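PDB 2H84: Steely1 from Dictyostelium discoideum, which probably builds polyketides, yielding acylpyrones in vitro, and is represented here by its C-terminal type III polyketide synthase domain. Local coordinates for residues A99-C103 / L180-T184; T118-T124 / V147-N153; G209-Y213 / V337-M341. One frame throughout, in Å; residues are numbered along the deposited sequence.

Contact 1: A99-C103 / L180-T184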
loop_
_atom_site.group_PDB
_atom_site.type_symbol
_atom_site.label_atom_id
_atom_site.label_comp_id
_atom_site.label_asym_id
_atom_site.label_seq_id
_atom_site.Cartn_x
_atom_site.Cartn_y
_atom_site.Cartn_z
ATOM N N ALA A 99 -0.354 16.825 1.657
ATOM C CA ALA A 99 -1.436 15.932 2.061
ATOM C C ALA A 99 -2.264 16.511 3.215
ATOM O O ALA A 99 -3.469 16.315 3.281
ATOM C CB ALA A 99 -0.873 14.569 2.458
ATOM N N GLN A 100 -1.594 17.214 4.119
ATOM C CA GLN A 100 -2.244 17.825 5.258
ATOM C C GLN A 100 -3.198 18.893 4.734
ATOM O O GLN A 100 -4.323 19.045 5.193
ATOM C CB GLN A 100 -1.196 18.448 6.194
ATOM C CG GLN A 100 -1.791 18.890 7.551
ATOM C CD GLN A 100 -0.797 19.625 8.422
ATOM O OE1 GLN A 100 -1.144 20.110 9.510
ATOM N NE2 GLN A 100 0.435 19.700 7.950
ATOM N N GLN A 101 -2.713 19.635 3.753
ATOM C CA GLN A 101 -3.452 20.708 3.129
ATOM C C GLN A 101 -4.738 20.171 2.499
ATOM O O GLN A 101 -5.830 20.674 2.733
ATOM C CB GLN A 101 -2.564 21.398 2.087
ATOM C CG GLN A 101 -3.102 22.781 1.768
ATOM C CD GLN A 101 -2.162 23.576 0.953
ATOM O OE1 GLN A 101 -2.428 23.953 -0.223
ATOM N NE2 GLN A 101 -1.060 23.874 1.573
ATOM N N ALA A 102 -4.598 19.121 1.711
ATOM C CA ALA A 102 -5.743 18.516 1.052
ATOM C C ALA A 102 -6.730 18.006 2.102
ATOM O O ALA A 102 -7.908 18.378 2.097
ATOM C CB ALA A 102 -5.284 17.376 0.131
ATOM N N CYS A 103 -6.237 17.165 3.010
ATOM C CA CYS A 103 -7.059 16.591 4.081
ATOM C C CYS A 103 -7.819 17.661 4.850
ATOM O O CYS A 103 -9.009 17.526 5.111
ATOM C CB CYS A 103 -6.192 15.814 5.064
ATOM S SG CYS A 103 -5.707 14.216 4.495
ATOM N N LEU A 180 -11.376 8.840 5.613
ATOM C CA LEU A 180 -10.702 9.981 5.001
ATOM C C LEU A 180 -9.605 9.429 4.089
ATOM O O LEU A 180 -8.778 8.637 4.525
ATOM C CB LEU A 180 -10.067 10.855 6.071
ATOM C CG LEU A 180 -9.045 11.862 5.547
ATOM C CD1 LEU A 180 -9.739 12.955 4.759
ATOM C CD2 LEU A 180 -8.282 12.449 6.718
ATOM N N VAL A 181 -9.585 9.845 2.831
ATOM C CA VAL A 181 -8.585 9.340 1.896
ATOM C C VAL A 181 -7.762 10.457 1.258
ATOM O O VAL A 181 -8.314 11.472 0.829
ATOM C CB VAL A 181 -9.262 8.525 0.765
ATOM C CG1 VAL A 181 -8.220 7.896 -0.118
ATOM C CG2 VAL A 181 -10.168 7.457 1.346
ATOM N N VAL A 182 -6.445 10.263 1.195
ATOM C CA VAL A 182 -5.542 11.251 0.597
ATOM C C VAL A 182 -4.647 10.594 -0.438
ATOM O O VAL A 182 -3.893 9.676 -0.124
ATOM C CB VAL A 182 -4.570 11.890 1.622
ATOM C CG1 VAL A 182 -4.393 13.376 1.311
ATOM C CG2 VAL A 182 -5.045 11.640 3.032
ATOM N N CYS A 183 -4.730 11.064 -1.673
ATOM C CA CYS A 183 -3.885 10.551 -2.727
ATOM C C CYS A 183 -2.973 11.720 -3.074
ATOM O O CYS A 183 -3.422 12.781 -3.511
ATOM C CB CYS A 183 -4.723 10.128 -3.929
ATOM S SG CYS A 183 -5.936 8.873 -3.518
ATOM N N THR A 184 -1.685 11.542 -2.842
ATOM C CA THR A 184 -0.742 12.603 -3.115
ATOM C C THR A 184 0.475 12.026 -3.842
ATOM O O THR A 184 1.072 11.041 -3.412
ATOM C CB THR A 184 -0.406 13.340 -1.774
ATOM O OG1 THR A 184 0.959 13.754 -1.764
ATOM C CG2 THR A 184 -0.720 12.451 -0.558
#
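Val182 pushes its side chain from the strand into the surface of helix 99-103, where Ala99, Ala102 and Cys103 meet it. Its CG1 methyl does most of the touching. On one side it has the methyl of Ala99, with CB 3.9 Å from Val182 CG1, and on another that of Ala102, whose CB stands rather farther from Val182 CG1, at 4.3 Å. The same methyl also lies by the carbonyl of Ala99, a group already engaged inside the helix by the backbone bond from Cys103 N to Ala99 O. The second branch, CG2, faces the sulfur of Cys103. With SG placed beside the backbone N and anti to the carbonyl carbon (chi1 -78°), the thiol leaves the helix in the direction of the strand and lies against two residues at once: Val182, and the CD2 methyl of Leu180, 3.8 Å from Cys103 SG. At the opposite end of the strand segment Thr184 offers its methyl, CG2 lying 3.7 Å from Ala99 CB. The helix runs askew to the strand, 139° between their directions, with the two axes 8.7 Å apart at their closest. Leu180, Val182 and Thr184 share one strand face because they alternate along it: Leu180 meets Cys103, Val182 all three helix residues, Thr184 Ala99. From helix 133-141, Leu137 joins them by touching both Cys103 and Val182. Val181 and Cys183 turn to the other face, where helix 159-171 packs. Helices on both faces of a central strand are what the layered alpha-beta thiolase fold is built from.

Contact 2: T118-T124 / V147-N153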
loop_
_atom_site.group_PDB
_atom_site.type_symbol
_atom_site.label_atom_id
_atom_site.label_comp_id
_atom_site.label_asym_id
_atom_site.label_seq_id
_atom_site.Cartn_x
_atom_site.Cartn_y
_atom_site.Cartn_z
ATOM N N THR A 118 -13.306 7.527 11.271
ATOM C CA THR A 118 -12.892 6.210 11.726
ATOM C C THR A 118 -11.684 5.654 11.003
ATOM O O THR A 118 -10.932 4.857 11.566
ATOM C CB THR A 118 -14.037 5.193 11.575
ATOM O OG1 THR A 118 -14.537 5.220 10.231
ATOM C CG2 THR A 118 -15.152 5.514 12.552
ATOM N N HIS A 119 -11.500 6.067 9.752
ATOM C CA HIS A 119 -10.394 5.570 8.940
ATOM C C HIS A 119 -9.610 6.647 8.219
ATOM O O HIS A 119 -10.158 7.673 7.817
ATOM C CB HIS A 119 -10.920 4.576 7.900
ATOM C CG HIS A 119 -11.504 3.333 8.496
ATOM N ND1 HIS A 119 -10.819 2.136 8.545
ATOM C CD2 HIS A 119 -12.700 3.105 9.089
ATOM C CE1 HIS A 119 -11.568 1.228 9.141
ATOM N NE2 HIS A 119 -12.715 1.789 9.482
ATOM N N ILE A 120 -8.318 6.393 8.055
ATOM C CA ILE A 120 -7.443 7.313 7.352
ATOM C C ILE A 120 -6.668 6.465 6.329
ATOM O O ILE A 120 -5.962 5.520 6.683
ATOM C CB ILE A 120 -6.531 8.056 8.371
ATOM C CG1 ILE A 120 -6.190 9.460 7.868
ATOM C CG2 ILE A 120 -5.337 7.232 8.733
ATOM C CD1 ILE A 120 -5.327 9.589 6.725
ATOM N N VAL A 121 -6.862 6.781 5.050
ATOM C CA VAL A 121 -6.218 6.067 3.961
ATOM C C VAL A 121 -5.271 6.948 3.163
ATOM O O VAL A 121 -5.684 7.930 2.549
ATOM C CB VAL A 121 -7.247 5.504 2.985
ATOM C CG1 VAL A 121 -6.536 4.655 1.913
ATOM C CG2 VAL A 121 -8.278 4.694 3.730
ATOM N N SER A 122 -4.005 6.557 3.157
ATOM C CA SER A 122 -2.938 7.263 2.465
ATOM C C SER A 122 -2.648 6.527 1.154
ATOM O O SER A 122 -2.654 5.295 1.132
ATOM C CB SER A 122 -1.707 7.277 3.380
ATOM O OG SER A 122 -0.523 7.647 2.701
ATOM N N VAL A 123 -2.409 7.280 0.075
ATOM C CA VAL A 123 -2.136 6.720 -1.259
ATOM C C VAL A 123 -1.038 7.476 -2.041
ATOM O O VAL A 123 -1.070 8.702 -2.151
ATOM C CB VAL A 123 -3.428 6.724 -2.124
ATOM C CG1 VAL A 123 -3.128 6.223 -3.520
ATOM C CG2 VAL A 123 -4.492 5.861 -1.482
ATOM N N THR A 124 -0.077 6.731 -2.582
ATOM C CA THR A 124 1.019 7.303 -3.364
ATOM C C THR A 124 1.877 6.206 -3.969
ATOM O O THR A 124 1.831 5.062 -3.505
ATOM C CB THR A 124 1.952 8.187 -2.515
ATOM O OG1 THR A 124 2.923 8.811 -3.371
ATOM C CG2 THR A 124 2.674 7.357 -1.457
ATOM N N VAL A 147 -7.623 5.917 15.259
ATOM C CA VAL A 147 -8.161 5.870 13.902
ATOM C C VAL A 147 -7.438 4.770 13.124
ATOM O O VAL A 147 -6.219 4.626 13.222
ATOM C CB VAL A 147 -7.987 7.239 13.181
ATOM C CG1 VAL A 147 -6.520 7.521 12.943
ATOM C CG2 VAL A 147 -8.757 7.252 11.868
ATOM N N GLU A 148 -8.201 3.985 12.367
ATOM C CA GLU A 148 -7.640 2.886 11.590
ATOM C C GLU A 148 -6.868 3.336 10.355
ATOM O O GLU A 148 -7.371 4.130 9.550
ATOM C CB GLU A 148 -8.750 1.901 11.209
ATOM C CG GLU A 148 -9.194 1.055 12.387
ATOM C CD GLU A 148 -10.214 -0.011 12.024
ATOM O OE1 GLU A 148 -10.000 -0.747 11.031
ATOM O OE2 GLU A 148 -11.225 -0.112 12.754
ATOM N N ARG A 149 -5.640 2.823 10.224
ATOM C CA ARG A 149 -4.763 3.171 9.105
ATOM C C ARG A 149 -4.753 2.159 7.956
ATOM O O ARG A 149 -4.827 0.948 8.169
ATOM C CB ARG A 149 -3.318 3.361 9.572
ATOM C CG ARG A 149 -3.138 3.813 11.003
ATOM C CD ARG A 149 -1.805 4.545 11.196
ATOM N NE ARG A 149 -0.681 3.996 10.429
ATOM C CZ ARG A 149 -0.122 2.806 10.636
ATOM N NH1 ARG A 149 -0.574 1.999 11.593
ATOM N NH2 ARG A 149 0.909 2.429 9.891
ATOM N N VAL A 150 -4.645 2.683 6.737
ATOM C CA VAL A 150 -4.601 1.887 5.513
ATOM C C VAL A 150 -3.618 2.537 4.540
ATOM O O VAL A 150 -3.829 3.676 4.135
ATOM C CB VAL A 150 -5.983 1.831 4.832
ATOM C CG1 VAL A 150 -5.908 0.985 3.582
ATOM C CG2 VAL A 150 -7.001 1.265 5.780
ATOM N N SER A 151 -2.547 1.834 4.173
ATOM C CA SER A 151 -1.565 2.386 3.224
ATOM C C SER A 151 -1.685 1.784 1.817
ATOM O O SER A 151 -1.061 0.772 1.531
ATOM C CB SER A 151 -0.136 2.150 3.724
ATOM O OG SER A 151 0.166 2.910 4.885
ATOM N N LEU A 152 -2.486 2.394 0.947
ATOM C CA LEU A 152 -2.639 1.907 -0.427
ATOM C C LEU A 152 -1.521 2.493 -1.293
ATOM O O LEU A 152 -1.723 3.511 -1.963
ATOM C CB LEU A 152 -3.971 2.351 -1.044
ATOM C CG LEU A 152 -5.203 1.448 -1.120
ATOM C CD1 LEU A 152 -6.098 1.964 -2.257
ATOM C CD2 LEU A 152 -4.803 -0.004 -1.381
ATOM N N ASN A 153 -0.350 1.863 -1.293
ATOM C CA ASN A 153 0.755 2.376 -2.083
ATOM C C ASN A 153 1.248 1.413 -3.169
ATOM O O ASN A 153 1.084 0.194 -3.075
ATOM C CB ASN A 153 1.906 2.730 -1.150
ATOM C CG ASN A 153 1.454 3.532 0.047
ATOM O OD1 ASN A 153 0.902 4.627 -0.096
ATOM N ND2 ASN A 153 1.686 2.991 1.243
#
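Val121 and Val150 stand side by side in the closely packed middle of this strand pair, both pointing off the same face, with Val121 CG2 3.8 Å from Val150 CB. Beneath them the backbones are laced by alternating bonds: Ile120 N gives to Glu148 O at 2.9 Å, Val150 N to Ile120 O, and Ser122 N to Val150 O at 3.0 Å. This is a parallel pair, the two strands of a beta-alpha-beta unit whose helix, 133-141, covers the opposite face by Ile120, Ser122 and Arg149. The last cross-strand bond, Leu152 N to Ser122 O, is bent (134° at the hydrogen). Leu152 has the geometry of an inverse gamma turn, with a weak bond from Asn153 N to Ser151 O, and Asn153 ND2 hydrogen-bonds Asn153 O of the second subunit and Asp132 OD1 of its own chain. At the other end Thr118 and Glu148 are partly exposed, though Asn234 of the second subunit bonds the backbone of Val147 and Arg149. There the His119 ring and the Glu148 side chain run alongside each other, ring and carboxylate planes 58° apart and His119 ND1 3.4 Å from Glu148 CB. The glutamate chain runs on extended beyond CG, and its OE1 forms a salt bridge with Arg165 of the second subunit.

Contact 3: G209-Y213 / V337-M341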
loop_
_atom_site.group_PDB
_atom_site.type_symbol
_atom_site.label_atom_id
_atom_site.label_comp_id
_atom_site.label_asym_id
_atom_site.label_seq_id
_atom_site.Cartn_x
_atom_site.Cartn_y
_atom_site.Cartn_z
ATOM N N GLY A 209 0.541 16.842 -7.082
ATOM C CA GLY A 209 -0.667 17.298 -6.426
ATOM C C GLY A 209 -1.158 16.334 -5.366
ATOM O O GLY A 209 -0.651 15.212 -5.236
ATOM N N SER A 210 -2.156 16.778 -4.608
ATOM C CA SER A 210 -2.733 15.982 -3.540
ATOM C C SER A 210 -4.219 16.254 -3.487
ATOM O O SER A 210 -4.647 17.403 -3.562
ATOM C CB SER A 210 -2.106 16.370 -2.198
ATOM O OG SER A 210 -2.594 15.559 -1.138
ATOM N N ALA A 211 -5.001 15.191 -3.345
ATOM C CA ALA A 211 -6.453 15.302 -3.274
ATOM C C ALA A 211 -6.977 14.388 -2.182
ATOM O O ALA A 211 -6.542 13.245 -2.066
ATOM C CB ALA A 211 -7.063 14.912 -4.605
ATOM N N ALA A 212 -7.903 14.888 -1.372
ATOM C CA ALA A 212 -8.474 14.070 -0.308
ATOM C C ALA A 212 -9.999 14.126 -0.332
ATOM O O ALA A 212 -10.587 15.084 -0.841
ATOM C CB ALA A 212 -7.950 14.530 1.047
ATOM N N TYR A 213 -10.640 13.091 0.202
ATOM C CA TYR A 213 -12.093 13.063 0.255
ATOM C C TYR A 213 -12.605 12.240 1.447
ATOM O O TYR A 213 -11.915 11.353 1.938
ATOM C CB TYR A 213 -12.651 12.529 -1.077
ATOM C CG TYR A 213 -12.233 11.119 -1.414
ATOM C CD1 TYR A 213 -12.978 10.026 -0.972
ATOM C CD2 TYR A 213 -11.074 10.873 -2.152
ATOM C CE1 TYR A 213 -12.581 8.717 -1.251
ATOM C CE2 TYR A 213 -10.668 9.568 -2.436
ATOM C CZ TYR A 213 -11.427 8.495 -1.980
ATOM O OH TYR A 213 -11.028 7.207 -2.247
ATOM N N VAL A 337 -7.738 11.968 -10.787
ATOM C CA VAL A 337 -9.130 11.520 -10.809
ATOM C C VAL A 337 -9.958 12.350 -9.856
ATOM O O VAL A 337 -10.925 12.977 -10.234
ATOM C CB VAL A 337 -9.245 10.075 -10.316
ATOM C CG1 VAL A 337 -10.383 9.388 -11.027
ATOM C CG2 VAL A 337 -7.887 9.340 -10.438
ATOM N N ILE A 338 -9.547 12.311 -8.595
ATOM C CA ILE A 338 -10.203 13.061 -7.532
ATOM C C ILE A 338 -10.289 14.543 -7.899
ATOM O O ILE A 338 -11.325 15.165 -7.697
ATOM C CB ILE A 338 -9.454 12.882 -6.216
ATOM C CG1 ILE A 338 -9.222 11.385 -5.963
ATOM C CG2 ILE A 338 -10.214 13.523 -5.078
ATOM C CD1 ILE A 338 -10.477 10.550 -5.888
ATOM N N PHE A 339 -9.209 15.113 -8.430
ATOM C CA PHE A 339 -9.214 16.523 -8.825
ATOM C C PHE A 339 -10.393 16.805 -9.755
ATOM O O PHE A 339 -11.100 17.810 -9.597
ATOM C CB PHE A 339 -7.919 16.893 -9.547
ATOM C CG PHE A 339 -6.895 17.558 -8.676
ATOM C CD1 PHE A 339 -6.250 16.850 -7.662
ATOM C CD2 PHE A 339 -6.552 18.895 -8.887
ATOM C CE1 PHE A 339 -5.266 17.461 -6.873
ATOM C CE2 PHE A 339 -5.569 19.518 -8.103
ATOM C CZ PHE A 339 -4.926 18.799 -7.092
ATOM N N VAL A 340 -10.594 15.913 -10.725
ATOM C CA VAL A 340 -11.692 16.046 -11.674
ATOM C C VAL A 340 -13.035 15.969 -10.947
ATOM O O VAL A 340 -13.913 16.795 -11.181
ATOM C CB VAL A 340 -11.645 14.950 -12.756
ATOM C CG1 VAL A 340 -12.892 15.023 -13.616
ATOM C CG2 VAL A 340 -10.407 15.123 -13.619
ATOM N N MET A 341 -13.200 14.981 -10.071
ATOM C CA MET A 341 -14.445 14.854 -9.317
ATOM C C MET A 341 -14.755 16.146 -8.558
ATOM O O MET A 341 -15.902 16.587 -8.525
ATOM C CB MET A 341 -14.366 13.680 -8.337
ATOM C CG MET A 341 -14.419 12.328 -9.014
ATOM S SD MET A 341 -14.164 10.972 -7.880
ATOM C CE MET A 341 -15.762 10.603 -7.399
#
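Ile338 spreads over two residues of the strand because of its torsions: chi1 of -50° sets CG2 anti to the backbone N and CG1 beside it, and chi2 of -59° then bends CD1 toward the Tyr213 ring. Tyr213, for its part, carries CG between its backbone N and carbonyl carbon (chi1 61°), and its ring crosses the isoleucine at about a right angle. CG2 mainly meets the methyl of Ala211, whose CB is 3.5 Å away from Ile338 CG2, and also lies near CD2 of the tyrosine. CD1 comes obliquely to the ring, with Ile338 CD1 3.6 Å from Tyr213 CE2. Beyond the ring, the Tyr213 hydroxyl is hydrogen-bonded to Ser163. The axes of strand 209-213 and helix 337-341 approach to 8.0 Å. Helix 335-345 covers the strand face that bears Ala211 and Tyr213, while helix 84-110 packs against Ser210 and Ala212 on the other; with helix 159-171 beside it, helix 335-345 fits the buried helical layer of the thiolase fold, and the contact joins the N-terminal and C-terminal halves of that fold. An alanine in place of Ile338 would take away CG2 and CD1 and probably open a gap between the helix and the Tyr213 ring, leaving that ring less firmly backed. The next residue, Phe339, brings its ring to Ala211 from a different direction, Phe339 CD1 lying 3.7 Å from Ala211 CB. Its CE1 nears the carbonyl of Ser210, again obliquely, and the same ring packs edge-to-face with Tyr329 of helix 320-329.

In the fold
Strand 178-185 lies between strands 119-124 and 209-216, so contact 1 sits between the other two. On one edge Leu180 O probably accepts a hydrogen bond from Val121 N of contact 2, at 2.7 Å; on the other Cys183 N probably donates one to Ala211 O of contact 3, at 2.9 Å. Centres of contacts 1 and 2 are about 10 Å apart, those of 1 and 3 about 9 Å; contacts 2 and 3 do not touch, their centres being about 15 Å and their nearest atoms about 7 Å apart. Along the chain contact 2 is nested within the loop closed by contact 1. Cys157, the predicted active-site residue, has its side chain about 10 Å from that of Val123 and about 11 Å from that of Ile338.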